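Local coordinates for protein glutathione S-transferase (Burkholderia glumae, PDB 4ISD) that binds glutathione and, as a member of the glutathione S-transferase family, probably conjugates it to electrophilic substrates, at residues A[106-111]-A[166-171]; A[6-11]-A[64-69]; A[12-17]-A[37-42]. All coordinates share one frame; numbering follows the deposited sequence.

Contact 1 of 3, residues A[106-111]-A[166-171]; sequences QLQAWI and WCIADT
Helix 98-113 packs on the beginning of helix 168-177 where Leu107, Gln108 and Ile111 meet Ile168 and Ala169, all of them buried. Just ahead of the touching residues, Cys167 gives its backbone N to Asp170 OD2 at 2.9 Å, on the anti lone pair of the carboxylate. In position and backbone bond this resembles the aspartate half of the Ser/Thr-X-X-Asp capping box known from the glutathione transferase family, here with a cysteine at its first place. At Ile168 the branch methyl CG2 makes the contact: it lies 3.5 Å from Gln108 NE2, and the two side chains cross at about a right angle. CG1 of Ile168 is trans to the backbone N (chi1 -166°), and the side chain also touches Ser23 and Val27 of helix 19-31. Ala169 follows at the closest backbone approach, its CA 5.7 Å from that of Gln108. Its methyl CB is flanked by Gln108 CG and by Leu107 CD2, each 4.2 Å away, while Ile111 CD1 comes to 4.5 Å from Ala169 O. Asp170 OD1 accepts bonds from Val162 N and Tyr194 OH. On the facing helix, Gln108 O bonds Arg112, a residue of the glutathione pocket. Across the junction the touching is van der Waals contact, an amide against a methyl at Ile168 and carbon on carbon at Ala169, whose short side chain sits where the backbones are nearest. The polar end of Gln108 is satisfied by Asp172, a bond that probably helps hold the amide against Ile168 CG2.

Contact 2 of 3, residues A[6-11]-A[64-69]; sequences KPITLY and LQHDRF
Thr9 and Gln65 form the hydrogen-bonded antiparallel pair that joins strand 8-11 to strand 64-66. Thr9 N reaches Gln65 O at 2.9 Å in the carbonyl plane, and Gln65 N returns a bond to Thr9 O at 3.0 Å. A third backbone bond, Asp67 N to Pro7 O at 2.9 Å, extends the pairing into the type II' turn His66-Phe69, by which the chain swings into strand 69-72. On the face of Ile8, Leu64 and His66, Ile8 spreads its branches: with CG1 opposite its carbonyl carbon (chi1 -63°) and CG2 opposite its N, CG2 meets Leu64 CD1 at 3.6 Å and CG1 comes equally close to His66 CD2. Lys6 CB covers one face of the imidazole, whose NE2 is bonded to Tyr85 OH. Helices 19-31 and 74-84 pack against this largely apolar side. On the other face Thr9 CB rests 4.1 Å from Gln65 CB, and Gln65 OE1 lies near the plane of the Tyr11 ring, at its edge. Outermost, Lys6 CD lies 3.2 Å from Asp67 OD2, while NZ stays 4.2 Å from that oxygen, too far for a salt bridge. Backbone bonds thus set the register of these thioredoxin-fold strands, while the charge pair at the rim probably adds only weak attraction.

Contact 3 of 3, residues A[12-17]-A[37-42]; sequences VGADYV and IRTVDL
Ile37 and Val12 meet methyl to methyl because chi1 of Ile37 (-76°) sends CG2 trans to its backbone N, and chi1 of Val12 (-63°) lodges its own CG2 between the backbone N and the carbonyl carbon; the two methyls are 3.9 Å apart. They belong to the two parallel strands of the beta-alpha-beta unit 8-13, 19-31, 36-40, the opening unit of the thioredoxin-like domain. Backbone bonds run in the staggered manner of parallel strands. Val12 is held at both its N, bonded to Arg38 O at 3.0 Å, and its O, which receives Val40 N; Val40 is likewise held at both ends. From Gly13 the chain enters a type I turn ending at Tyr16, closed by a bond from Tyr16 N to Gly13 O, and Tyr16 itself adopts a left-handed helical backbone. Its ring lies beside the strands, with Val12 CG2 4.2 Å above the ring plane, displaced toward the rim. The hydroxyl oxygen touches Ile37 CG2 at 3.5 Å and Thr39 CG2 at 4.0 Å, an apolar fringe round a polar tip. Trp207 and Gln210 of helix 202-212 pack on the same tyrosine, which joins the sheet edge to the C-terminal helix. The turn leads directly to Ser18 and Phe20 of the glutathione pocket, and Val40 packs on Val61, another pocket residue. At the second residue of the turn, Ala14 N bonds Val40 O at 2.8 Å from well above the carbonyl plane, 45° out of it, and the Ala14 methyl CB sits 3.7 Å from the same oxygen.

Contacts 2 and 3 share strand 8-13, which sits between its parallel neighbour 36-40 and its antiparallel neighbour 63-66 in the mixed sheet of the thioredoxin-like domain. Their centres are about 16 Å apart, and they touch where Leu10 O meets Arg38 N at 2.8 Å, probably as a hydrogen bond. Along the chain, contact 3 is nested inside the loop that contact 2 closes. Contact 1 comes later, within the helical C-terminal domain, its centre about 23 Å from that of contact 2 and about 22 Å from that of contact 3, and touches neither. Glutathione pocket residues lie on both domains, Arg112 directly after 106-111, so contact 1 is near the site rather than in it.

Contact 1 of 3, residues A[106-111]-A[166-171]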
ATOM      1  N   GLN A 106      -5.593  -5.001  -2.895  1.00 35.31           N
ATOM      2  CA  GLN A 106      -4.876  -6.069  -2.206  1.00 37.44           C
ATOM      3  C   GLN A 106      -3.593  -6.514  -2.922  1.00 40.52           C
ATOM      4  O   GLN A 106      -2.538  -6.638  -2.296  1.00 40.98           O
ATOM      5  CB  GLN A 106      -5.777  -7.274  -2.010  1.00 39.71           C
ATOM      6  CG  GLN A 106      -5.011  -8.531  -1.659  1.00 43.93           C
ATOM      7  CD  GLN A 106      -5.936  -9.699  -1.396  1.00 49.72           C
ATOM      8  OE1 GLN A 106      -6.210 -10.047  -0.235  1.00 46.68           O
ATOM      9  NE2 GLN A 106      -6.438 -10.308  -2.476  1.00 46.95           N
ATOM     10  N   LEU A 107      -3.678  -6.760  -4.226  1.00 41.60           N
ATOM     11  CA  LEU A 107      -2.513  -7.257  -4.961  1.00 39.39           C
ATOM     12  C   LEU A 107      -1.362  -6.230  -4.947  1.00 35.08           C
ATOM     13  O   LEU A 107      -0.213  -6.584  -4.635  1.00 33.88           O
ATOM     14  CB  LEU A 107      -2.902  -7.683  -6.385  1.00 40.12           C
ATOM     15  CG  LEU A 107      -1.878  -8.309  -7.347  1.00 33.13           C
ATOM     16  CD1 LEU A 107      -1.080  -9.438  -6.692  1.00 29.86           C
ATOM     17  CD2 LEU A 107      -2.579  -8.814  -8.621  1.00 30.10           C
ATOM     18  N   GLN A 108      -1.683  -4.967  -5.245  1.00 31.83           N
ATOM     19  CA  GLN A 108      -0.716  -3.857  -5.167  1.00 31.86           C
ATOM     20  C   GLN A 108       0.013  -3.771  -3.825  1.00 35.75           C
ATOM     21  O   GLN A 108       1.232  -3.633  -3.778  1.00 44.25           O
ATOM     22  CB  GLN A 108      -1.400  -2.514  -5.456  1.00 31.17           C
ATOM     23  CG  GLN A 108      -1.863  -2.361  -6.900  1.00 34.71           C
ATOM     24  CD  GLN A 108      -1.860  -0.920  -7.349  1.00 38.40           C
ATOM     25  OE1 GLN A 108      -2.760  -0.149  -6.994  1.00 43.39           O
ATOM     26  NE2 GLN A 108      -0.832  -0.534  -8.122  1.00 28.75           N
ATOM     27  N   ALA A 109      -0.737  -3.847  -2.734  1.00 34.16           N
ATOM     28  CA  ALA A 109      -0.152  -3.738  -1.398  1.00 38.24           C
ATOM     29  C   ALA A 109       0.701  -4.956  -1.079  1.00 36.80           C
ATOM     30  O   ALA A 109       1.758  -4.854  -0.437  1.00 38.13           O
ATOM     31  CB  ALA A 109      -1.251  -3.577  -0.343  1.00 28.52           C
ATOM     32  N   TRP A 110       0.223  -6.118  -1.505  1.00 35.43           N
ATOM     33  CA  TRP A 110       0.927  -7.349  -1.211  1.00 40.03           C
ATOM     34  C   TRP A 110       2.290  -7.279  -1.865  1.00 33.21           C
ATOM     35  O   TRP A 110       3.319  -7.471  -1.208  1.00 29.98           O
ATOM     36  CB  TRP A 110       0.157  -8.553  -1.734  1.00 45.35           C
ATOM     37  CG  TRP A 110       0.725  -9.857  -1.266  1.00 49.68           C
ATOM     38  CD1 TRP A 110       1.454 -10.084  -0.125  1.00 45.37           C
ATOM     39  CD2 TRP A 110       0.634 -11.116  -1.942  1.00 49.15           C
ATOM     40  NE1 TRP A 110       1.809 -11.414  -0.050  1.00 46.43           N
ATOM     41  CE2 TRP A 110       1.313 -12.064  -1.151  1.00 53.79           C
ATOM     42  CE3 TRP A 110       0.024 -11.532  -3.121  1.00 42.19           C
ATOM     43  CZ2 TRP A 110       1.404 -13.408  -1.520  1.00 57.45           C
ATOM     44  CZ3 TRP A 110       0.116 -12.858  -3.479  1.00 53.45           C
ATOM     45  CH2 TRP A 110       0.803 -13.784  -2.683  1.00 54.52           C
ATOM     46  N   ILE A 111       2.282  -6.977  -3.161  1.00 31.85           N
ATOM     47  CA  ILE A 111       3.508  -6.855  -3.938  1.00 35.87           C
ATOM     48  C   ILE A 111       4.487  -5.902  -3.259  1.00 35.71           C
ATOM     49  O   ILE A 111       5.661  -6.220  -3.069  1.00 43.04           O
ATOM     50  CB  ILE A 111       3.187  -6.379  -5.362  1.00 37.77           C
ATOM     51  CG1 ILE A 111       2.562  -7.530  -6.151  1.00 40.03           C
ATOM     52  CG2 ILE A 111       4.436  -5.852  -6.046  1.00 30.63           C
ATOM     53  CD1 ILE A 111       1.944  -7.110  -7.447  1.00 41.09           C
ATOM     54  N   TRP A 166      -7.495  -5.205 -18.196  1.00 44.44           N
ATOM     55  CA  TRP A 166      -6.250  -4.745 -17.599  1.00 41.67           C
ATOM     56  C   TRP A 166      -6.522  -3.757 -16.468  1.00 48.31           C
ATOM     57  O   TRP A 166      -7.444  -2.945 -16.549  1.00 43.14           O
ATOM     58  CB  TRP A 166      -5.367  -4.083 -18.651  1.00 31.51           C
ATOM     59  CG  TRP A 166      -4.123  -3.466 -18.084  1.00 33.38           C
ATOM     60  CD1 TRP A 166      -2.908  -4.068 -17.926  1.00 38.59           C
ATOM     61  CD2 TRP A 166      -3.966  -2.124 -17.611  1.00 38.37           C
ATOM     62  NE1 TRP A 166      -1.999  -3.182 -17.377  1.00 37.08           N
ATOM     63  CE2 TRP A 166      -2.630  -1.987 -17.176  1.00 38.20           C
ATOM     64  CE3 TRP A 166      -4.830  -1.032 -17.506  1.00 44.94           C
ATOM     65  CZ2 TRP A 166      -2.140  -0.802 -16.656  1.00 40.47           C
ATOM     66  CZ3 TRP A 166      -4.341   0.143 -16.982  1.00 47.09           C
ATOM     67  CH2 TRP A 166      -3.011   0.247 -16.558  1.00 47.94           C
ATOM     68  N   CYS A 167      -5.735  -3.855 -15.401  1.00 47.65           N
ATOM     69  CA  CYS A 167      -5.640  -2.773 -14.424  1.00 42.02           C
ATOM     70  C   CYS A 167      -4.169  -2.616 -14.048  1.00 38.96           C
ATOM     71  O   CYS A 167      -3.345  -3.469 -14.414  1.00 34.39           O
ATOM     72  CB  CYS A 167      -6.530  -3.014 -13.196  1.00 38.27           C
ATOM     73  SG  CYS A 167      -6.129  -4.436 -12.157  1.00 39.33           S
ATOM     74  N   ILE A 168      -3.840  -1.532 -13.343  1.00 31.89           N
ATOM     75  CA  ILE A 168      -2.450  -1.252 -12.980  1.00 26.71           C
ATOM     76  C   ILE A 168      -1.838  -2.373 -12.135  1.00 33.47           C
ATOM     77  O   ILE A 168      -0.619  -2.549 -12.134  1.00 39.90           O
ATOM     78  CB  ILE A 168      -2.278   0.123 -12.252  1.00 32.79           C
ATOM     79  CG1 ILE A 168      -0.802   0.514 -12.218  1.00 27.36           C
ATOM     80  CG2 ILE A 168      -2.871   0.105 -10.839  1.00 22.25           C
ATOM     81  CD1 ILE A 168      -0.182   0.577 -13.595  1.00 27.80           C
ATOM     82  N   ALA A 169      -2.680  -3.141 -11.440  1.00 33.87           N
ATOM     83  CA  ALA A 169      -2.211  -4.274 -10.637  1.00 33.13           C
ATOM     84  C   ALA A 169      -1.481  -5.300 -11.476  1.00 38.77           C
ATOM     85  O   ALA A 169      -0.555  -5.938 -10.977  1.00 37.35           O
ATOM     86  CB  ALA A 169      -3.357  -4.938  -9.913  1.00 35.67           C
ATOM     87  N   ASP A 170      -1.906  -5.448 -12.742  1.00 42.76           N
ATOM     88  CA  ASP A 170      -1.320  -6.415 -13.684  1.00 35.89           C
ATOM     89  C   ASP A 170       0.110  -6.074 -14.078  1.00 35.66           C
ATOM     90  O   ASP A 170       0.958  -6.963 -14.160  1.00 35.73           O
ATOM     91  CB  ASP A 170      -2.165  -6.561 -14.951  1.00 33.77           C
ATOM     92  CG  ASP A 170      -3.529  -7.160 -14.677  1.00 39.91           C
ATOM     93  OD1 ASP A 170      -3.563  -8.330 -14.229  1.00 47.55           O
ATOM     94  OD2 ASP A 170      -4.559  -6.467 -14.916  1.00 31.87           O
ATOM     95  N   THR A 171       0.376  -4.794 -14.339  1.00 35.00           N
ATOM     96  CA  THR A 171       1.749  -4.351 -14.589  1.00 30.80           C
ATOM     97  C   THR A 171       2.608  -4.691 -13.377  1.00 38.62           C
ATOM     98  O   THR A 171       3.711  -5.227 -13.510  1.00 37.46           O
ATOM     99  CB  THR A 171       1.837  -2.833 -14.788  1.00 27.25           C
ATOM    100  OG1 THR A 171       0.833  -2.409 -15.716  1.00 35.44           O
ATOM    101  CG2 THR A 171       3.211  -2.444 -15.316  1.00 23.41           C
TER

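Contact 2 of 3, residues A[6-11]-A[64-69]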
ATOM      1  N   LYS A   6      -3.884  20.401 -15.836  1.00 74.40           N
ATOM      2  CA  LYS A   6      -2.848  20.867 -14.922  1.00 70.88           C
ATOM      3  C   LYS A   6      -1.526  20.219 -15.318  1.00 68.24           C
ATOM      4  O   LYS A   6      -1.500  19.064 -15.756  1.00 61.80           O
ATOM      5  CB  LYS A   6      -3.183  20.499 -13.472  1.00 66.63           C
ATOM      6  CG  LYS A   6      -4.605  20.809 -13.029  1.00 70.27           C
ATOM      7  CD  LYS A   6      -4.868  22.303 -13.026  1.00 79.91           C
ATOM      8  CE  LYS A   6      -6.279  22.629 -12.575  1.00 83.14           C
ATOM      9  NZ  LYS A   6      -6.531  24.088 -12.686  1.00 89.69           N
ATOM     10  N   PRO A   7      -0.422  20.970 -15.183  1.00 68.50           N
ATOM     11  CA  PRO A   7       0.920  20.435 -15.442  1.00 66.88           C
ATOM     12  C   PRO A   7       1.231  19.243 -14.546  1.00 61.52           C
ATOM     13  O   PRO A   7       0.785  19.205 -13.403  1.00 66.90           O
ATOM     14  CB  PRO A   7       1.840  21.612 -15.103  1.00 69.69           C
ATOM     15  CG  PRO A   7       0.981  22.580 -14.337  1.00 72.09           C
ATOM     16  CD  PRO A   7      -0.390  22.406 -14.874  1.00 68.59           C
ATOM     17  N   ILE A   8       1.970  18.272 -15.070  1.00 54.96           N
ATOM     18  CA  ILE A   8       2.282  17.058 -14.327  1.00 48.89           C
ATOM     19  C   ILE A   8       3.769  16.727 -14.475  1.00 56.57           C
ATOM     20  O   ILE A   8       4.327  16.809 -15.569  1.00 58.22           O
ATOM     21  CB  ILE A   8       1.391  15.866 -14.786  1.00 59.12           C
ATOM     22  CG1 ILE A   8      -0.088  16.149 -14.488  1.00 60.36           C
ATOM     23  CG2 ILE A   8       1.821  14.566 -14.122  1.00 40.94           C
ATOM     24  CD1 ILE A   8      -1.060  15.078 -14.990  1.00 56.39           C
ATOM     25  N   THR A   9       4.416  16.389 -13.362  1.00 59.19           N
ATOM     26  CA  THR A   9       5.817  15.983 -13.390  1.00 59.12           C
ATOM     27  C   THR A   9       5.979  14.655 -12.673  1.00 55.10           C
ATOM     28  O   THR A   9       5.287  14.376 -11.693  1.00 55.09           O
ATOM     29  CB  THR A   9       6.739  17.022 -12.722  1.00 62.48           C
ATOM     30  OG1 THR A   9       6.591  18.295 -13.369  1.00 70.48           O
ATOM     31  CG2 THR A   9       8.192  16.583 -12.821  1.00 58.69           C
ATOM     32  N   LEU A  10       6.883  13.823 -13.170  1.00 54.30           N
ATOM     33  CA  LEU A  10       7.142  12.538 -12.536  1.00 48.35           C
ATOM     34  C   LEU A  10       8.629  12.425 -12.207  1.00 48.93           C
ATOM     35  O   LEU A  10       9.493  12.687 -13.052  1.00 53.60           O
ATOM     36  CB  LEU A  10       6.659  11.391 -13.434  1.00 41.93           C
ATOM     37  CG  LEU A  10       6.699   9.960 -12.899  1.00 46.74           C
ATOM     38  CD1 LEU A  10       5.572   9.710 -11.914  1.00 45.81           C
ATOM     39  CD2 LEU A  10       6.645   8.953 -14.047  1.00 49.84           C
ATOM     40  N   TYR A  11       8.906  12.081 -10.955  1.00 43.42           N
ATOM     41  CA  TYR A  11      10.261  11.887 -10.454  1.00 43.63           C
ATOM     42  C   TYR A  11      10.520  10.391 -10.452  1.00 41.57           C
ATOM     43  O   TYR A  11       9.740   9.615  -9.890  1.00 41.83           O
ATOM     44  CB  TYR A  11      10.413  12.474  -9.023  1.00 47.83           C
ATOM     45  CG  TYR A  11      10.307  13.988  -8.990  1.00 48.62           C
ATOM     46  CD1 TYR A  11       9.058  14.618  -8.978  1.00 50.65           C
ATOM     47  CD2 TYR A  11      11.447  14.789  -9.008  1.00 47.46           C
ATOM     48  CE1 TYR A  11       8.945  15.999  -8.986  1.00 55.23           C
ATOM     49  CE2 TYR A  11      11.346  16.175  -9.011  1.00 56.14           C
ATOM     50  CZ  TYR A  11      10.090  16.777  -8.999  1.00 62.45           C
ATOM     51  OH  TYR A  11       9.971  18.159  -9.006  1.00 67.58           O
ATOM     52  N   LEU A  64       4.935  12.101  -7.578  1.00 47.82           N
ATOM     53  CA  LEU A  64       4.154  12.829  -8.578  1.00 50.87           C
ATOM     54  C   LEU A  64       3.950  14.283  -8.152  1.00 45.71           C
ATOM     55  O   LEU A  64       3.605  14.556  -7.009  1.00 40.23           O
ATOM     56  CB  LEU A  64       2.798  12.148  -8.798  1.00 47.44           C
ATOM     57  CG  LEU A  64       1.784  12.830  -9.723  1.00 52.14           C
ATOM     58  CD1 LEU A  64       2.061  12.521 -11.195  1.00 52.29           C
ATOM     59  CD2 LEU A  64       0.354  12.445  -9.343  1.00 52.01           C
ATOM     60  N   GLN A  65       4.190  15.211  -9.068  1.00 47.24           N
ATOM     61  CA  GLN A  65       3.774  16.588  -8.868  1.00 51.68           C
ATOM     62  C   GLN A  65       2.618  16.924  -9.800  1.00 56.31           C
ATOM     63  O   GLN A  65       2.783  16.985 -11.026  1.00 61.26           O
ATOM     64  CB  GLN A  65       4.919  17.567  -9.092  1.00 57.44           C
ATOM     65  CG  GLN A  65       4.447  19.002  -8.993  1.00 68.35           C
ATOM     66  CD  GLN A  65       5.538  19.960  -8.565  1.00 75.26           C
ATOM     67  OE1 GLN A  65       6.729  19.655  -8.667  1.00 79.27           O
ATOM     68  NE2 GLN A  65       5.134  21.131  -8.082  1.00 74.34           N
ATOM     69  N   HIS A  66       1.449  17.132  -9.206  1.00 52.26           N
ATOM     70  CA  HIS A  66       0.243  17.465  -9.950  1.00 49.66           C
ATOM     71  C   HIS A  66      -0.132  18.907  -9.676  1.00 51.92           C
ATOM     72  O   HIS A  66      -0.661  19.239  -8.613  1.00 48.55           O
ATOM     73  CB  HIS A  66      -0.913  16.536  -9.564  1.00 47.54           C
ATOM     74  CG  HIS A  66      -2.135  16.725 -10.412  1.00 55.33           C
ATOM     75  ND1 HIS A  66      -3.259  17.378  -9.962  1.00 58.89           N
ATOM     76  CD2 HIS A  66      -2.395  16.365 -11.689  1.00 59.13           C
ATOM     77  CE1 HIS A  66      -4.167  17.408 -10.922  1.00 54.72           C
ATOM     78  NE2 HIS A  66      -3.669  16.795 -11.979  1.00 62.32           N
ATOM     79  N   ASP A  67       0.147  19.754 -10.656  1.00 60.10           N
ATOM     80  CA  ASP A  67      -0.004  21.200 -10.529  1.00 60.79           C
ATOM     81  C   ASP A  67       0.879  21.687  -9.375  1.00 61.44           C
ATOM     82  O   ASP A  67       2.060  21.969  -9.582  1.00 63.22           O
ATOM     83  CB  ASP A  67      -1.477  21.591 -10.367  1.00 61.96           C
ATOM     84  CG  ASP A  67      -1.710  23.088 -10.506  1.00 74.09           C
ATOM     85  OD1 ASP A  67      -0.759  23.880 -10.312  1.00 76.51           O
ATOM     86  OD2 ASP A  67      -2.862  23.476 -10.800  1.00 80.40           O
ATOM     87  N   ARG A  68       0.329  21.778  -8.168  1.00 61.84           N
ATOM     88  CA  ARG A  68       1.143  22.194  -7.036  1.00 67.59           C
ATOM     89  C   ARG A  68       1.302  21.069  -6.022  1.00 64.53           C
ATOM     90  O   ARG A  68       2.215  21.075  -5.203  1.00 69.72           O
ATOM     91  CB  ARG A  68       0.550  23.430  -6.380  1.00 74.15           C
ATOM     92  CG  ARG A  68       0.539  24.643  -7.280  1.00 77.54           C
ATOM     93  CD  ARG A  68       1.941  24.983  -7.726  1.00 82.05           C
ATOM     94  NE  ARG A  68       2.198  26.412  -7.595  1.00 96.68           N
ATOM     95  CZ  ARG A  68       1.801  27.326  -8.476  1.00102.80           C
ATOM     96  NH1 ARG A  68       1.113  26.968  -9.554  1.00102.16           N
ATOM     97  NH2 ARG A  68       2.080  28.603  -8.275  1.00106.95           N
ATOM     98  N   PHE A  69       0.423  20.085  -6.129  1.00 56.66           N
ATOM     99  CA  PHE A  69       0.331  18.991  -5.188  1.00 50.73           C
ATOM    100  C   PHE A  69       1.409  17.951  -5.442  1.00 54.13           C
ATOM    101  O   PHE A  69       1.579  17.496  -6.566  1.00 60.98           O
ATOM    102  CB  PHE A  69      -1.046  18.356  -5.373  1.00 45.00           C
ATOM    103  CG  PHE A  69      -1.330  17.211  -4.447  1.00 43.88           C
ATOM    104  CD1 PHE A  69      -1.439  17.419  -3.085  1.00 42.44           C
ATOM    105  CD2 PHE A  69      -1.529  15.927  -4.957  1.00 39.29           C
ATOM    106  CE1 PHE A  69      -1.716  16.373  -2.237  1.00 46.81           C
ATOM    107  CE2 PHE A  69      -1.810  14.871  -4.115  1.00 44.69           C
ATOM    108  CZ  PHE A  69      -1.911  15.097  -2.749  1.00 43.47           C
TER

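Contact 3 of 3, residues A[12-17]-A[37-42]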
ATOM      1  N   VAL A  12      11.598   9.984 -11.101  1.00 43.37           N
ATOM      2  CA  VAL A  12      11.942   8.566 -11.192  1.00 48.04           C
ATOM      3  C   VAL A  12      13.428   8.427 -10.895  1.00 49.84           C
ATOM      4  O   VAL A  12      14.141   9.430 -10.849  1.00 50.55           O
ATOM      5  CB  VAL A  12      11.601   7.965 -12.605  1.00 37.92           C
ATOM      6  CG1 VAL A  12      10.096   8.030 -12.877  1.00 33.81           C
ATOM      7  CG2 VAL A  12      12.363   8.683 -13.712  1.00 38.16           C
ATOM      8  N   GLY A  13      13.893   7.199 -10.679  1.00 48.65           N
ATOM      9  CA  GLY A  13      15.316   6.958 -10.529  1.00 52.16           C
ATOM     10  C   GLY A  13      15.992   7.197 -11.868  1.00 59.50           C
ATOM     11  O   GLY A  13      15.416   6.883 -12.912  1.00 52.21           O
ATOM     12  N   ALA A  14      17.206   7.747 -11.846  1.00 63.23           N
ATOM     13  CA  ALA A  14      17.907   8.101 -13.082  1.00 62.66           C
ATOM     14  C   ALA A  14      18.199   6.896 -13.971  1.00 68.02           C
ATOM     15  O   ALA A  14      18.480   7.056 -15.163  1.00 73.62           O
ATOM     16  CB  ALA A  14      19.198   8.850 -12.776  1.00 53.85           C
ATOM     17  N   ASP A  15      18.127   5.700 -13.387  1.00 65.01           N
ATOM     18  CA  ASP A  15      18.420   4.452 -14.097  1.00 67.36           C
ATOM     19  C   ASP A  15      17.196   3.758 -14.693  1.00 63.10           C
ATOM     20  O   ASP A  15      17.328   2.733 -15.355  1.00 63.89           O
ATOM     21  CB  ASP A  15      19.162   3.480 -13.182  1.00 70.57           C
ATOM     22  CG  ASP A  15      20.577   3.919 -12.906  1.00 80.60           C
ATOM     23  OD1 ASP A  15      21.120   4.701 -13.718  1.00 82.86           O
ATOM     24  OD2 ASP A  15      21.148   3.482 -11.884  1.00 86.71           O
ATOM     25  N   TYR A  16      16.014   4.313 -14.444  1.00 65.54           N
ATOM     26  CA  TYR A  16      14.766   3.767 -14.978  1.00 66.34           C
ATOM     27  C   TYR A  16      14.570   2.294 -14.622  1.00 66.75           C
ATOM     28  O   TYR A  16      13.907   1.544 -15.340  1.00 71.69           O
ATOM     29  CB  TYR A  16      14.694   3.985 -16.493  1.00 62.30           C
ATOM     30  CG  TYR A  16      14.464   5.431 -16.876  1.00 62.13           C
ATOM     31  CD1 TYR A  16      15.504   6.350 -16.855  1.00 62.24           C
ATOM     32  CD2 TYR A  16      13.200   5.879 -17.255  1.00 62.62           C
ATOM     33  CE1 TYR A  16      15.297   7.672 -17.206  1.00 67.21           C
ATOM     34  CE2 TYR A  16      12.983   7.204 -17.606  1.00 63.11           C
ATOM     35  CZ  TYR A  16      14.033   8.094 -17.579  1.00 65.96           C
ATOM     36  OH  TYR A  16      13.826   9.411 -17.924  1.00 67.14           O
ATOM     37  N   VAL A  17      15.155   1.890 -13.501  1.00 63.60           N
ATOM     38  CA  VAL A  17      15.102   0.503 -13.072  1.00 65.89           C
ATOM     39  C   VAL A  17      13.866   0.200 -12.222  1.00 68.46           C
ATOM     40  O   VAL A  17      13.192  -0.802 -12.461  1.00 74.28           O
ATOM     41  CB  VAL A  17      16.398   0.088 -12.340  1.00 63.09           C
ATOM     42  CG1 VAL A  17      16.280  -1.327 -11.800  1.00 62.56           C
ATOM     43  CG2 VAL A  17      17.594   0.203 -13.284  1.00 57.58           C
ATOM     44  N   ILE A  37       9.276  14.361 -17.320  1.00 55.80           N
ATOM     45  CA  ILE A  37       9.984  13.441 -16.444  1.00 50.86           C
ATOM     46  C   ILE A  37      11.260  14.082 -15.932  1.00 52.54           C
ATOM     47  O   ILE A  37      12.056  14.610 -16.718  1.00 50.69           O
ATOM     48  CB  ILE A  37      10.312  12.110 -17.141  1.00 53.79           C
ATOM     49  CG1 ILE A  37       9.062  11.244 -17.238  1.00 56.85           C
ATOM     50  CG2 ILE A  37      11.373  11.338 -16.367  1.00 51.83           C
ATOM     51  CD1 ILE A  37       9.087  10.288 -18.415  1.00 55.83           C
ATOM     52  N   ARG A  38      11.418  14.044 -14.606  1.00 51.03           N
ATOM     53  CA  ARG A  38      12.633  14.476 -13.918  1.00 59.15           C
ATOM     54  C   ARG A  38      13.226  13.289 -13.171  1.00 61.60           C
ATOM     55  O   ARG A  38      12.494  12.426 -12.682  1.00 61.84           O
ATOM     56  CB  ARG A  38      12.329  15.606 -12.933  1.00 61.36           C
ATOM     57  CG  ARG A  38      11.804  16.863 -13.595  1.00 68.30           C
ATOM     58  CD  ARG A  38      11.484  17.947 -12.587  1.00 72.78           C
ATOM     59  NE  ARG A  38      10.799  19.076 -13.214  1.00 81.18           N
ATOM     60  CZ  ARG A  38      10.326  20.133 -12.559  1.00 87.83           C
ATOM     61  NH1 ARG A  38      10.456  20.224 -11.237  1.00 86.19           N
ATOM     62  NH2 ARG A  38       9.719  21.103 -13.231  1.00 92.36           N
ATOM     63  N   THR A  39      14.549  13.246 -13.069  1.00 63.26           N
ATOM     64  CA  THR A  39      15.209  12.070 -12.517  1.00 62.18           C
ATOM     65  C   THR A  39      15.940  12.347 -11.218  1.00 70.15           C
ATOM     66  O   THR A  39      16.383  13.462 -10.968  1.00 78.61           O
ATOM     67  CB  THR A  39      16.229  11.511 -13.494  1.00 59.58           C
ATOM     68  OG1 THR A  39      17.285  12.460 -13.656  1.00 62.18           O
ATOM     69  CG2 THR A  39      15.573  11.240 -14.836  1.00 56.38           C
ATOM     70  N   VAL A  40      16.063  11.309 -10.396  1.00 68.87           N
ATOM     71  CA  VAL A  40      16.796  11.382  -9.136  1.00 62.32           C
ATOM     72  C   VAL A  40      17.901  10.309  -9.136  1.00 66.47           C
ATOM     73  O   VAL A  40      17.632   9.143  -9.410  1.00 69.42           O
ATOM     74  CB  VAL A  40      15.838  11.200  -7.935  1.00 54.89           C
ATOM     75  CG1 VAL A  40      16.519  11.598  -6.646  1.00 49.64           C
ATOM     76  CG2 VAL A  40      14.572  12.037  -8.131  1.00 56.35           C
ATOM     77  N   ASP A  41      19.139  10.711  -8.850  1.00 70.08           N
ATOM     78  CA  ASP A  41      20.299   9.808  -8.854  1.00 72.07           C
ATOM     79  C   ASP A  41      20.365   8.929  -7.588  1.00 75.80           C
ATOM     80  O   ASP A  41      19.569   9.095  -6.668  1.00 80.13           O
ATOM     81  CB  ASP A  41      21.579  10.652  -8.973  1.00 74.46           C
ATOM     82  CG  ASP A  41      22.815   9.828  -9.332  1.00 77.97           C
ATOM     83  OD1 ASP A  41      22.728   8.583  -9.348  1.00 75.55           O
ATOM     84  OD2 ASP A  41      23.884  10.433  -9.573  1.00 83.26           O
ATOM     85  N   LEU A  42      21.298   7.978  -7.575  1.00 77.94           N
ATOM     86  CA  LEU A  42      21.734   7.254  -6.373  1.00 73.88           C
ATOM     87  C   LEU A  42      23.087   6.607  -6.714  1.00 79.13           C
ATOM     88  O   LEU A  42      23.205   5.914  -7.734  1.00 77.45           O
ATOM     89  CB  LEU A  42      20.716   6.193  -5.940  1.00 59.19           C
TER